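Local coordinates for Xaa-Pro Dipeptidase (Alteromonas macleodii, PDB 2QS8), which probably acts as a metal-dependent carboxypeptidase of the amidohydrolase superfamily, cleaving dipeptides, and binds methionine in its active site, at residues 136-141 against 366-371; 60-65 against 353-358; 193-198 against 216-221; 94-99 against 130-135. One frame throughout, in Å; residues are numbered along the deposited sequence.

How the contacts relate
Contacts 4 and 1 follow each other along the chain: the loop 130-135 packs on a helix, and the next residue, R136, opens the strand of contact 1. Contacts 1 and 2 reach the same mixed sheet, their nearest atoms about 8 Å apart. Contact 3 touches contact 1 directly, A140 CB lying 3.8 Å from K194 CB, but its centre is about 31 Å from that of contact 2, across the centre of the chain. Of contact 3, the I195 side chain is about 12 Å from magnesium and about 13 Å from the bound methionine. In contact 2, strand 60-67 leads to the magnesium-binding H69 and H71.

Contact 1 (136-141 against 366-371); sequences RIFAAG and LRIEDK
The phenyl ring of F138 is approached obliquely by two aliphatic side chains, L366 and I368, which gather at its CD1 and CE1 atoms. F138 belongs to strand 136-139 of the TIM-barrel fold, and its partners lie in the loop that follows helix 360-365. L366 lays both methyls against one side of F138: its CD1 comes to 3.7 Å from F138 CD1, while CD2 lies 3.9 Å from F138 CB. I368 comes from the opposite direction to F138 and touches with its terminal methyl, I368 CD1 being 4.1 Å from F138 CE1. The torsions explain this reach, for I368 CG1 sits between its own backbone N and carbonyl carbon (chi1 51°) and the extended chain beyond carries CD1 to the ring. A broad apolar ring suits a place that must serve two branched partners at once; an alanine here would probably leave L366 CD1 and I368 CD1 without the ring they share, L366 CD2 keeping only CB, and open a gap between strand and loop. Around the contact, L366 also packs on T109 and R111 of the adjoining strand 107-112 and on W231, whereas I137 turns to helix 119-128. R136 anchors the start of the strand through salt bridges to D382 and D406. Between the two partners, R367 has a positive phi of 59° and ends the preceding helix in a Schellman motif. Further on, the loop folds back on itself, K371 N donating to I368 O at 2.9 Å.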
loop_
_atom_site.group_PDB
_atom_site.type_symbol
_atom_site.label_atom_id
_atom_site.label_comp_id
_atom_site.label_asym_id
_atom_site.label_seq_id
_atom_site.Cartn_x
_atom_site.Cartn_y
_atom_site.Cartn_z
ATOM N N ARG A 136 -18.711 17.671 -29.519
ATOM C CA ARG A 136 -18.508 18.020 -28.118
ATOM C C ARG A 136 -17.972 16.713 -27.537
ATOM O O ARG A 136 -18.621 15.672 -27.653
ATOM C CB ARG A 136 -19.829 18.383 -27.437
ATOM C CG ARG A 136 -20.461 19.674 -27.924
ATOM C CD ARG A 136 -21.868 19.857 -27.348
ATOM N NE ARG A 136 -22.580 20.927 -28.040
ATOM C CZ ARG A 136 -22.357 22.226 -27.862
ATOM N NH1 ARG A 136 -21.438 22.640 -26.997
ATOM N NH2 ARG A 136 -23.038 23.114 -28.562
ATOM N N ILE A 137 -16.793 16.761 -26.932
ATOM C CA ILE A 137 -16.198 15.552 -26.389
ATOM C C ILE A 137 -16.181 15.477 -24.871
ATOM O O ILE A 137 -15.804 16.425 -24.195
ATOM C CB ILE A 137 -14.742 15.378 -26.877
ATOM C CG1 ILE A 137 -14.702 15.301 -28.410
ATOM C CG2 ILE A 137 -14.133 14.117 -26.254
ATOM C CD1 ILE A 137 -13.286 15.152 -28.979
ATOM N N PHE A 138 -16.600 14.333 -24.350
ATOM C CA PHE A 138 -16.587 14.069 -22.925
ATOM C C PHE A 138 -15.695 12.837 -22.810
ATOM O O PHE A 138 -16.040 11.737 -23.266
ATOM C CB PHE A 138 -18.000 13.832 -22.419
ATOM C CG PHE A 138 -18.861 15.061 -22.484
ATOM C CD1 PHE A 138 -19.664 15.309 -23.584
ATOM C CD2 PHE A 138 -18.843 15.997 -21.449
ATOM C CE1 PHE A 138 -20.437 16.463 -23.658
ATOM C CE2 PHE A 138 -19.622 17.161 -21.517
ATOM C CZ PHE A 138 -20.417 17.387 -22.624
ATOM N N ALA A 139 -14.528 13.043 -22.210
ATOM C CA ALA A 139 -13.526 11.997 -22.111
ATOM C C ALA A 139 -13.304 11.371 -20.751
ATOM O O ALA A 139 -13.517 11.993 -19.710
ATOM C CB ALA A 139 -12.218 12.528 -22.650
ATOM N N ALA A 140 -12.853 10.125 -20.780
ATOM C CA ALA A 140 -12.572 9.376 -19.570
ATOM C C ALA A 140 -11.055 9.218 -19.389
ATOM O O ALA A 140 -10.592 8.729 -18.357
ATOM C CB ALA A 140 -13.231 8.015 -19.649
ATOM N N GLY A 141 -10.293 9.654 -20.391
ATOM C CA GLY A 141 -8.854 9.508 -20.324
ATOM C C GLY A 141 -8.460 8.033 -20.338
ATOM O O GLY A 141 -9.072 7.220 -21.039
ATOM N N LEU A 366 -25.003 11.418 -20.050
ATOM C CA LEU A 366 -23.921 12.393 -19.963
ATOM C C LEU A 366 -24.296 13.570 -19.065
ATOM O O LEU A 366 -23.529 14.516 -18.934
ATOM C CB LEU A 366 -23.550 12.919 -21.351
ATOM C CG LEU A 366 -22.562 12.106 -22.199
ATOM C CD1 LEU A 366 -22.331 12.805 -23.530
ATOM C CD2 LEU A 366 -21.233 11.959 -21.465
ATOM N N ARG A 367 -25.487 13.507 -18.467
ATOM C CA ARG A 367 -25.969 14.544 -17.551
ATOM C C ARG A 367 -26.037 15.921 -18.195
ATOM O O ARG A 367 -25.624 16.914 -17.599
ATOM C CB ARG A 367 -25.073 14.591 -16.303
ATOM C CG ARG A 367 -24.901 13.228 -15.646
ATOM C CD ARG A 367 -23.920 13.241 -14.498
ATOM N NE ARG A 367 -23.730 11.902 -13.945
ATOM C CZ ARG A 367 -23.034 11.627 -12.845
ATOM N NH1 ARG A 367 -22.446 12.603 -12.153
ATOM N NH2 ARG A 367 -22.922 10.366 -12.441
ATOM N N ILE A 368 -26.557 15.972 -19.417
ATOM C CA ILE A 368 -26.691 17.235 -20.132
ATOM C C ILE A 368 -28.049 17.359 -20.826
ATOM O O ILE A 368 -28.227 18.189 -21.720
ATOM C CB ILE A 368 -25.571 17.412 -21.178
ATOM C CG1 ILE A 368 -25.483 16.176 -22.069
ATOM C CG2 ILE A 368 -24.259 17.674 -20.490
ATOM C CD1 ILE A 368 -24.515 16.346 -23.217
ATOM N N GLU A 369 -29.010 16.552 -20.386
ATOM C CA GLU A 369 -30.344 16.556 -20.977
ATOM C C GLU A 369 -31.081 17.884 -20.860
ATOM O O GLU A 369 -32.058 18.113 -21.559
ATOM C CB GLU A 369 -31.224 15.460 -20.357
ATOM C CG GLU A 369 -31.581 15.704 -18.905
ATOM C CD GLU A 369 -30.602 15.060 -17.944
ATOM O OE1 GLU A 369 -29.381 15.071 -18.230
ATOM O OE2 GLU A 369 -31.057 14.551 -16.897
ATOM N N ASP A 370 -30.627 18.763 -19.979
ATOM C CA ASP A 370 -31.301 20.045 -19.833
ATOM C C ASP A 370 -30.790 21.067 -20.843
ATOM O O ASP A 370 -31.334 22.163 -20.941
ATOM C CB ASP A 370 -31.120 20.574 -18.407
ATOM C CG ASP A 370 -29.674 20.909 -18.086
ATOM O OD1 ASP A 370 -28.765 20.157 -18.509
ATOM O OD2 ASP A 370 -29.447 21.921 -17.394
ATOM N N LYS A 371 -29.757 20.703 -21.601
ATOM C CA LYS A 371 -29.177 21.612 -22.591
ATOM C C LYS A 371 -29.070 21.059 -24.012
ATOM O O LYS A 371 -28.990 21.824 -24.973
ATOM C CB LYS A 371 -27.788 22.069 -22.135
ATOM C CG LYS A 371 -27.818 23.186 -21.115
ATOM C CD LYS A 371 -26.423 23.693 -20.803
ATOM C CE LYS A 371 -26.489 25.074 -20.155
ATOM N NZ LYS A 371 -27.075 26.104 -21.081
#

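Contact 2 (60-65 against 353-358); sequences TVLPGL and KAIQSA
The carbonyl oxygen of I355, a residue whose side chain packs on L62, is held by two donors: A358 N reaches I355 O at 3.2 Å, and the hydroxyl of T359 adds a second bond. The final turn of the helix is thereby tied to the residues that leave it. One residue earlier, A354 O accepts from S357 OG at 2.6 Å, with a C=O...OG angle of 133° and the hydroxyl only 18° from the carbonyl plane; serine suits this place because its short side chain can fold back on the turn it belongs to. Across the contact the forces are apolar. L62 CD2 rests against two methyls of I355, lying 4.0 Å from I355 CG2 and 4.1 Å from I355 CD1, the two side chains crossing at about a right angle. I355 presents both branches because CG2 is anti to its backbone N while CG1 is beside that N (chi1 -62°), and the extended chain carries CD1 on toward the leucine. In the TIM-barrel fold of this superfamily, strand 60-67 runs on to the metal ligands H69 and H71; here it pairs antiparallel with strand 383-386, whose I384 touches both L62 and L65. Toward the end of the helix the chains draw closer. A358 follows the helix, and its small side chain lets the backbones approach: A358 O lies 3.6 Å from L65 C, and the CA atoms of L65 and A358 are 5.5 Å apart. The end of L65 bends inward, its CD2 resting 4.3 Å from A358 CB, while F341 of helix 339-346 packs on both residues.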
loop_
_atom_site.group_PDB
_atom_site.type_symbol
_atom_site.label_atom_id
_atom_site.label_comp_id
_atom_site.label_asym_id
_atom_site.label_seq_id
_atom_site.Cartn_x
_atom_site.Cartn_y
_atom_site.Cartn_z
ATOM N N THR A 60 -35.282 16.008 -43.412
ATOM C CA THR A 60 -35.826 15.626 -42.126
ATOM C C THR A 60 -34.755 16.099 -41.149
ATOM O O THR A 60 -33.588 15.726 -41.270
ATOM C CB THR A 60 -35.995 14.106 -41.988
ATOM O OG1 THR A 60 -37.015 13.649 -42.890
ATOM C CG2 THR A 60 -36.373 13.739 -40.554
ATOM N N VAL A 61 -35.150 16.952 -40.209
ATOM C CA VAL A 61 -34.232 17.490 -39.219
ATOM C C VAL A 61 -34.320 16.681 -37.927
ATOM O O VAL A 61 -35.402 16.225 -37.534
ATOM C CB VAL A 61 -34.552 18.982 -38.922
ATOM C CG1 VAL A 61 -33.680 19.492 -37.785
ATOM C CG2 VAL A 61 -34.331 19.822 -40.177
ATOM N N LEU A 62 -33.173 16.483 -37.284
ATOM C CA LEU A 62 -33.119 15.752 -36.022
ATOM C C LEU A 62 -32.143 16.476 -35.098
ATOM O O LEU A 62 -31.380 17.341 -35.532
ATOM C CB LEU A 62 -32.623 14.314 -36.233
ATOM C CG LEU A 62 -33.186 13.458 -37.374
ATOM C CD1 LEU A 62 -32.403 13.736 -38.644
ATOM C CD2 LEU A 62 -33.088 11.984 -37.025
ATOM N N PRO A 63 -32.182 16.165 -33.798
ATOM C CA PRO A 63 -31.222 16.868 -32.951
ATOM C C PRO A 63 -29.869 16.183 -33.164
ATOM O O PRO A 63 -29.824 15.076 -33.698
ATOM C CB PRO A 63 -31.790 16.680 -31.544
ATOM C CG PRO A 63 -32.545 15.402 -31.631
ATOM C CD PRO A 63 -33.165 15.413 -33.002
ATOM N N GLY A 64 -28.778 16.845 -32.789
ATOM C CA GLY A 64 -27.466 16.250 -32.961
ATOM C C GLY A 64 -27.384 14.867 -32.344
ATOM O O GLY A 64 -27.851 14.659 -31.232
ATOM N N LEU A 65 -26.795 13.916 -33.057
ATOM C CA LEU A 65 -26.677 12.553 -32.546
ATOM C C LEU A 65 -25.498 12.375 -31.569
ATOM O O LEU A 65 -24.510 13.105 -31.634
ATOM C CB LEU A 65 -26.542 11.582 -33.725
ATOM C CG LEU A 65 -27.714 11.647 -34.721
ATOM C CD1 LEU A 65 -27.413 10.762 -35.923
ATOM C CD2 LEU A 65 -29.003 11.216 -34.038
ATOM N N LYS A 353 -37.395 4.744 -31.431
ATOM C CA LYS A 353 -36.802 4.484 -30.130
ATOM C C LYS A 353 -35.285 4.482 -30.259
ATOM O O LYS A 353 -34.577 4.901 -29.343
ATOM C CB LYS A 353 -37.279 3.145 -29.580
ATOM C CG LYS A 353 -37.995 3.260 -28.240
ATOM C CD LYS A 353 -39.203 4.202 -28.298
ATOM C CE LYS A 353 -39.933 4.247 -26.956
ATOM N NZ LYS A 353 -41.046 5.241 -26.951
ATOM N N ALA A 354 -34.799 4.023 -31.405
ATOM C CA ALA A 354 -33.372 3.984 -31.663
ATOM C C ALA A 354 -32.827 5.406 -31.746
ATOM O O ALA A 354 -31.790 5.707 -31.159
ATOM C CB ALA A 354 -33.091 3.231 -32.958
ATOM N N ILE A 355 -33.520 6.281 -32.470
ATOM C CA ILE A 355 -33.066 7.660 -32.594
ATOM C C ILE A 355 -33.109 8.375 -31.241
ATOM O O ILE A 355 -32.262 9.217 -30.950
ATOM C CB ILE A 355 -33.917 8.444 -33.603
ATOM C CG1 ILE A 355 -33.788 7.804 -34.981
ATOM C CG2 ILE A 355 -33.454 9.887 -33.659
ATOM C CD1 ILE A 355 -34.689 8.395 -36.028
ATOM N N GLN A 356 -34.095 8.030 -30.416
ATOM C CA GLN A 356 -34.212 8.661 -29.107
ATOM C C GLN A 356 -33.087 8.188 -28.188
ATOM O O GLN A 356 -32.700 8.895 -27.258
ATOM C CB GLN A 356 -35.589 8.368 -28.488
ATOM C CG GLN A 356 -36.742 8.893 -29.340
ATOM C CD GLN A 356 -38.096 8.789 -28.668
ATOM O OE1 GLN A 356 -38.439 7.768 -28.086
ATOM N NE2 GLN A 356 -38.882 9.854 -28.765
ATOM N N SER A 357 -32.546 7.005 -28.467
ATOM C CA SER A 357 -31.470 6.472 -27.652
ATOM C C SER A 357 -30.141 7.162 -27.965
ATOM O O SER A 357 -29.184 7.029 -27.215
ATOM C CB SER A 357 -31.317 4.966 -27.875
ATOM O OG SER A 357 -30.572 4.710 -29.048
ATOM N N ALA A 358 -30.087 7.894 -29.071
ATOM C CA ALA A 358 -28.869 8.594 -29.462
ATOM C C ALA A 358 -29.035 10.101 -29.309
ATOM O O ALA A 358 -28.172 10.872 -29.723
ATOM C CB ALA A 358 -28.514 8.256 -30.890
#

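Contact 3 (193-198 against 216-221); sequences IKITVT and EEVDAV
I195 leaves strand 193-196 with its CB directed at helix 216-221, and there the side chain divides its work between two valines. The short branch is used first: I195 CG2 meets V221 CG1 at 4.1 Å, the two side chains reaching toward each other tip to tip. The longer branch starts at CG1, placed between the backbone N and carbonyl carbon (chi1 66°), and runs out extended until its terminal methyl, I195 CD1, comes 4.1 Å from V218 CG2, the side chains crossing at about a right angle. V221 CG1 is shared, since I193 CG2 also lies 4.2 Å from it; V221 CG1 stands anti to its own backbone N (chi1 173°), which directs it to the strand. I193 and I195, two positions apart, emerge on the same side of the strand, while V218 and V221, three apart, fall on one flank of the helix. Beta-branched isoleucines suit the strand, and the valines, though not natural helix formers, give the helix a short apolar flank that fits the buried interface. The short segments run nearly antiparallel, at 167°, with their axes 10.9 Å apart at the closest point. This is the first half of a beta-alpha-beta crossover, in which helix 215-227 covers strand 192-196 and the chain returns as strand 231-236, hydrogen-bonded in parallel to the first. K194 points away from the helix and bonds V113 O. Beside the seam, V221 also packs on V178 of helix 175-188 and V218 on A248 of helix 239-248, while E217 reaches R183 of a second subunit in a salt bridge.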
loop_
_atom_site.group_PDB
_atom_site.type_symbol
_atom_site.label_atom_id
_atom_site.label_comp_id
_atom_site.label_asym_id
_atom_site.label_seq_id
_atom_site.Cartn_x
_atom_site.Cartn_y
_atom_site.Cartn_z
ATOM N N ILE A 193 -14.938 8.488 -15.773
ATOM C CA ILE A 193 -14.103 7.321 -15.542
ATOM C C ILE A 193 -14.574 6.125 -16.333
ATOM O O ILE A 193 -15.774 5.919 -16.528
ATOM C CB ILE A 193 -14.110 6.933 -14.043
ATOM C CG1 ILE A 193 -13.478 8.043 -13.205
ATOM C CG2 ILE A 193 -13.371 5.608 -13.836
ATOM C CD1 ILE A 193 -11.989 8.282 -13.483
ATOM N N LYS A 194 -13.614 5.327 -16.782
ATOM C CA LYS A 194 -13.899 4.109 -17.520
ATOM C C LYS A 194 -13.030 2.987 -16.941
ATOM O O LYS A 194 -11.830 3.171 -16.735
ATOM C CB LYS A 194 -13.584 4.314 -19.002
ATOM C CG LYS A 194 -13.486 3.035 -19.809
ATOM C CD LYS A 194 -14.817 2.321 -19.916
ATOM C CE LYS A 194 -14.710 1.135 -20.868
ATOM N NZ LYS A 194 -14.069 1.497 -22.162
ATOM N N ILE A 195 -13.640 1.842 -16.658
ATOM C CA ILE A 195 -12.898 0.701 -16.126
ATOM C C ILE A 195 -13.294 -0.578 -16.861
ATOM O O ILE A 195 -14.371 -0.649 -17.463
ATOM C CB ILE A 195 -13.180 0.461 -14.621
ATOM C CG1 ILE A 195 -14.641 0.043 -14.419
ATOM C CG2 ILE A 195 -12.835 1.693 -13.827
ATOM C CD1 ILE A 195 -15.000 -0.336 -12.977
ATOM N N THR A 196 -12.416 -1.571 -16.830
ATOM C CA THR A 196 -12.705 -2.866 -17.426
ATOM C C THR A 196 -12.956 -3.792 -16.229
ATOM O O THR A 196 -12.027 -4.304 -15.602
ATOM C CB THR A 196 -11.525 -3.393 -18.299
ATOM O OG1 THR A 196 -10.284 -3.251 -17.598
ATOM C CG2 THR A 196 -11.450 -2.624 -19.601
ATOM N N VAL A 197 -14.230 -3.973 -15.900
ATOM C CA VAL A 197 -14.607 -4.813 -14.775
ATOM C C VAL A 197 -14.476 -6.318 -15.071
ATOM O O VAL A 197 -14.557 -7.139 -14.157
ATOM C CB VAL A 197 -16.054 -4.493 -14.300
ATOM C CG1 VAL A 197 -17.060 -5.304 -15.084
ATOM C CG2 VAL A 197 -16.174 -4.742 -12.799
ATOM N N THR A 198 -14.295 -6.675 -16.341
ATOM C CA THR A 198 -14.101 -8.079 -16.715
ATOM C C THR A 198 -13.051 -8.143 -17.815
ATOM O O THR A 198 -12.614 -7.113 -18.323
ATOM C CB THR A 198 -15.385 -8.743 -17.276
ATOM O OG1 THR A 198 -15.659 -8.227 -18.585
ATOM C CG2 THR A 198 -16.578 -8.484 -16.368
ATOM N N GLU A 216 -14.994 -4.682 -3.501
ATOM C CA GLU A 216 -14.359 -3.584 -2.773
ATOM C C GLU A 216 -13.685 -2.593 -3.741
ATOM O O GLU A 216 -13.765 -1.380 -3.558
ATOM C CB GLU A 216 -13.320 -4.148 -1.805
ATOM C CG GLU A 216 -12.427 -3.121 -1.131
ATOM C CD GLU A 216 -11.362 -3.776 -0.242
ATOM O OE1 GLU A 216 -10.657 -4.693 -0.719
ATOM O OE2 GLU A 216 -11.224 -3.371 0.934
ATOM N N GLU A 217 -13.023 -3.110 -4.768
ATOM C CA GLU A 217 -12.352 -2.258 -5.732
ATOM C C GLU A 217 -13.329 -1.452 -6.601
ATOM O O GLU A 217 -13.116 -0.262 -6.820
ATOM C CB GLU A 217 -11.407 -3.083 -6.623
ATOM C CG GLU A 217 -10.262 -3.765 -5.867
ATOM C CD GLU A 217 -9.420 -4.690 -6.746
ATOM O OE1 GLU A 217 -9.965 -5.359 -7.645
ATOM O OE2 GLU A 217 -8.200 -4.767 -6.516
ATOM N N VAL A 218 -14.393 -2.075 -7.093
ATOM C CA VAL A 218 -15.329 -1.326 -7.920
ATOM C C VAL A 218 -16.163 -0.374 -7.066
ATOM O O VAL A 218 -16.566 0.687 -7.539
ATOM C CB VAL A 218 -16.237 -2.258 -8.793
ATOM C CG1 VAL A 218 -17.057 -3.200 -7.928
ATOM C CG2 VAL A 218 -17.144 -1.411 -9.660
ATOM N N ASP A 219 -16.411 -0.728 -5.808
ATOM C CA ASP A 219 -17.150 0.179 -4.925
ATOM C C ASP A 219 -16.285 1.442 -4.789
ATOM O O ASP A 219 -16.790 2.565 -4.830
ATOM C CB ASP A 219 -17.373 -0.427 -3.524
ATOM C CG ASP A 219 -18.472 -1.489 -3.499
ATOM O OD1 ASP A 219 -19.290 -1.524 -4.436
ATOM O OD2 ASP A 219 -18.527 -2.286 -2.536
ATOM N N ALA A 220 -14.976 1.235 -4.634
ATOM C CA ALA A 220 -14.030 2.337 -4.492
ATOM C C ALA A 220 -14.039 3.243 -5.720
ATOM O O ALA A 220 -13.834 4.442 -5.600
ATOM C CB ALA A 220 -12.620 1.803 -4.244
ATOM N N VAL A 221 -14.282 2.659 -6.895
ATOM C CA VAL A 221 -14.338 3.424 -8.134
ATOM C C VAL A 221 -15.520 4.390 -8.077
ATOM O O VAL A 221 -15.379 5.580 -8.359
ATOM C CB VAL A 221 -14.533 2.504 -9.379
ATOM C CG1 VAL A 221 -14.762 3.342 -10.620
ATOM C CG2 VAL A 221 -13.329 1.601 -9.566
#

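Contact 4 (94-99 against 130-135); sequences LATQHA and GKLAGP
T96 and L132 meet at about a right angle, a single leucine methyl doing the touching: L132 CD1 lies 3.9 Å from T96 CG2 and 4.0 Å from T96 CB. A turn further along the helix, the ring of P135 leans on A99, its CD being 4.0 Å from A99 CB and 3.6 Å from A99 O. The threonine methyl is fixed by its other branch, because OG1 lies between the backbone N and carbonyl carbon (chi1 64°), where it bonds I93 O and receives Q97 NE2 at 3.0 Å. A glycine in its place would probably leave L132 CD1 without its main support here and Q97 NE2 without its acceptor. Within the barrel, loop 130-135 links helix 119-128 to strand 136-139, and this contact sets the loop against helix 88-104. G134 suits the closest passage, its CA 5.7 Å from that of A99, since a CB would clash with the P135 ring. Farther out, positive phi at G130 closes helix 119-128 in a Schellman motif, with K131 N bonded to A126 O. L123 of that helix packs on A99, and A126 packs on L132.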
loop_
_atom_site.group_PDB
_atom_site.type_symbol
_atom_site.label_atom_id
_atom_site.label_comp_id
_atom_site.label_asym_id
_atom_site.label_seq_id
_atom_site.Cartn_x
_atom_site.Cartn_y
_atom_site.Cartn_z
ATOM N N LEU A 94 -4.173 11.389 -35.750
ATOM C CA LEU A 94 -5.244 10.591 -36.327
ATOM C C LEU A 94 -6.603 10.901 -35.668
ATOM O O LEU A 94 -7.654 10.833 -36.309
ATOM C CB LEU A 94 -4.924 9.105 -36.171
ATOM C CG LEU A 94 -3.672 8.559 -36.877
ATOM C CD1 LEU A 94 -3.495 7.087 -36.514
ATOM C CD2 LEU A 94 -3.795 8.740 -38.396
ATOM N N ALA A 95 -6.571 11.247 -34.387
ATOM C CA ALA A 95 -7.796 11.547 -33.666
ATOM C C ALA A 95 -8.490 12.774 -34.256
ATOM O O ALA A 95 -9.715 12.807 -34.328
ATOM C CB ALA A 95 -7.503 11.756 -32.190
ATOM N N THR A 96 -7.718 13.772 -34.686
ATOM C CA THR A 96 -8.342 14.958 -35.266
ATOM C C THR A 96 -9.235 14.551 -36.435
ATOM O O THR A 96 -10.357 15.029 -36.534
ATOM C CB THR A 96 -7.306 16.006 -35.761
ATOM O OG1 THR A 96 -6.531 15.464 -36.832
ATOM C CG2 THR A 96 -6.388 16.430 -34.610
ATOM N N GLN A 97 -8.741 13.655 -37.299
ATOM C CA GLN A 97 -9.510 13.184 -38.461
ATOM C C GLN A 97 -10.682 12.281 -38.062
ATOM O O GLN A 97 -11.769 12.382 -38.618
ATOM C CB GLN A 97 -8.603 12.428 -39.443
ATOM C CG GLN A 97 -7.397 13.244 -39.876
ATOM C CD GLN A 97 -7.792 14.626 -40.388
ATOM O OE1 GLN A 97 -8.434 14.749 -41.434
ATOM N NE2 GLN A 97 -7.417 15.671 -39.644
ATOM N N HIS A 98 -10.442 11.400 -37.100
ATOM C CA HIS A 98 -11.473 10.498 -36.636
ATOM C C HIS A 98 -12.647 11.295 -36.080
ATOM O O HIS A 98 -13.804 10.968 -36.336
ATOM C CB HIS A 98 -10.922 9.575 -35.553
ATOM C CG HIS A 98 -9.872 8.628 -36.047
ATOM N ND1 HIS A 98 -9.025 7.951 -35.192
ATOM C CD2 HIS A 98 -9.567 8.208 -37.292
ATOM C CE1 HIS A 98 -8.243 7.154 -35.898
ATOM N NE2 HIS A 98 -8.548 7.287 -37.174
ATOM N N ALA A 99 -12.340 12.343 -35.328
ATOM C CA ALA A 99 -13.372 13.167 -34.724
ATOM C C ALA A 99 -14.144 13.936 -35.776
ATOM O O ALA A 99 -15.363 14.021 -35.725
ATOM C CB ALA A 99 -12.752 14.138 -33.730
ATOM N N GLY A 130 -11.986 26.385 -29.930
ATOM C CA GLY A 130 -12.026 26.784 -31.329
ATOM C C GLY A 130 -10.789 26.592 -32.192
ATOM O O GLY A 130 -10.663 27.228 -33.238
ATOM N N LYS A 131 -9.876 25.718 -31.780
ATOM C CA LYS A 131 -8.658 25.480 -32.551
ATOM C C LYS A 131 -8.955 24.671 -33.816
ATOM O O LYS A 131 -8.250 24.788 -34.821
ATOM C CB LYS A 131 -7.620 24.748 -31.697
ATOM C CG LYS A 131 -7.324 25.427 -30.361
ATOM C CD LYS A 131 -6.789 26.846 -30.545
ATOM C CE LYS A 131 -6.651 27.557 -29.202
ATOM N NZ LYS A 131 -5.755 26.811 -28.261
ATOM N N LEU A 132 -9.990 23.840 -33.752
ATOM C CA LEU A 132 -10.400 23.035 -34.897
ATOM C C LEU A 132 -11.835 22.555 -34.696
ATOM O O LEU A 132 -12.382 22.636 -33.598
ATOM C CB LEU A 132 -9.473 21.822 -35.097
ATOM C CG LEU A 132 -9.576 20.674 -34.094
ATOM C CD1 LEU A 132 -8.848 19.466 -34.620
ATOM C CD2 LEU A 132 -8.997 21.103 -32.762
ATOM N N ALA A 133 -12.436 22.056 -35.767
ATOM C CA ALA A 133 -13.805 21.578 -35.712
ATOM C C ALA A 133 -13.898 20.124 -35.246
ATOM O O ALA A 133 -13.007 19.308 -35.501
ATOM C CB ALA A 133 -14.448 21.735 -37.066
ATOM N N GLY A 134 -14.994 19.820 -34.561
ATOM C CA GLY A 134 -15.221 18.481 -34.049
ATOM C C GLY A 134 -16.469 18.444 -33.181
ATOM O O GLY A 134 -17.135 19.456 -32.996
ATOM N N PRO A 135 -16.811 17.278 -32.630
ATOM C CA PRO A 135 -17.997 17.168 -31.784
ATOM C C PRO A 135 -17.687 17.613 -30.361
ATOM O O PRO A 135 -16.542 17.924 -30.038
ATOM C CB PRO A 135 -18.313 15.686 -31.859
ATOM C CG PRO A 135 -16.923 15.085 -31.819
ATOM C CD PRO A 135 -16.134 15.975 -32.765
#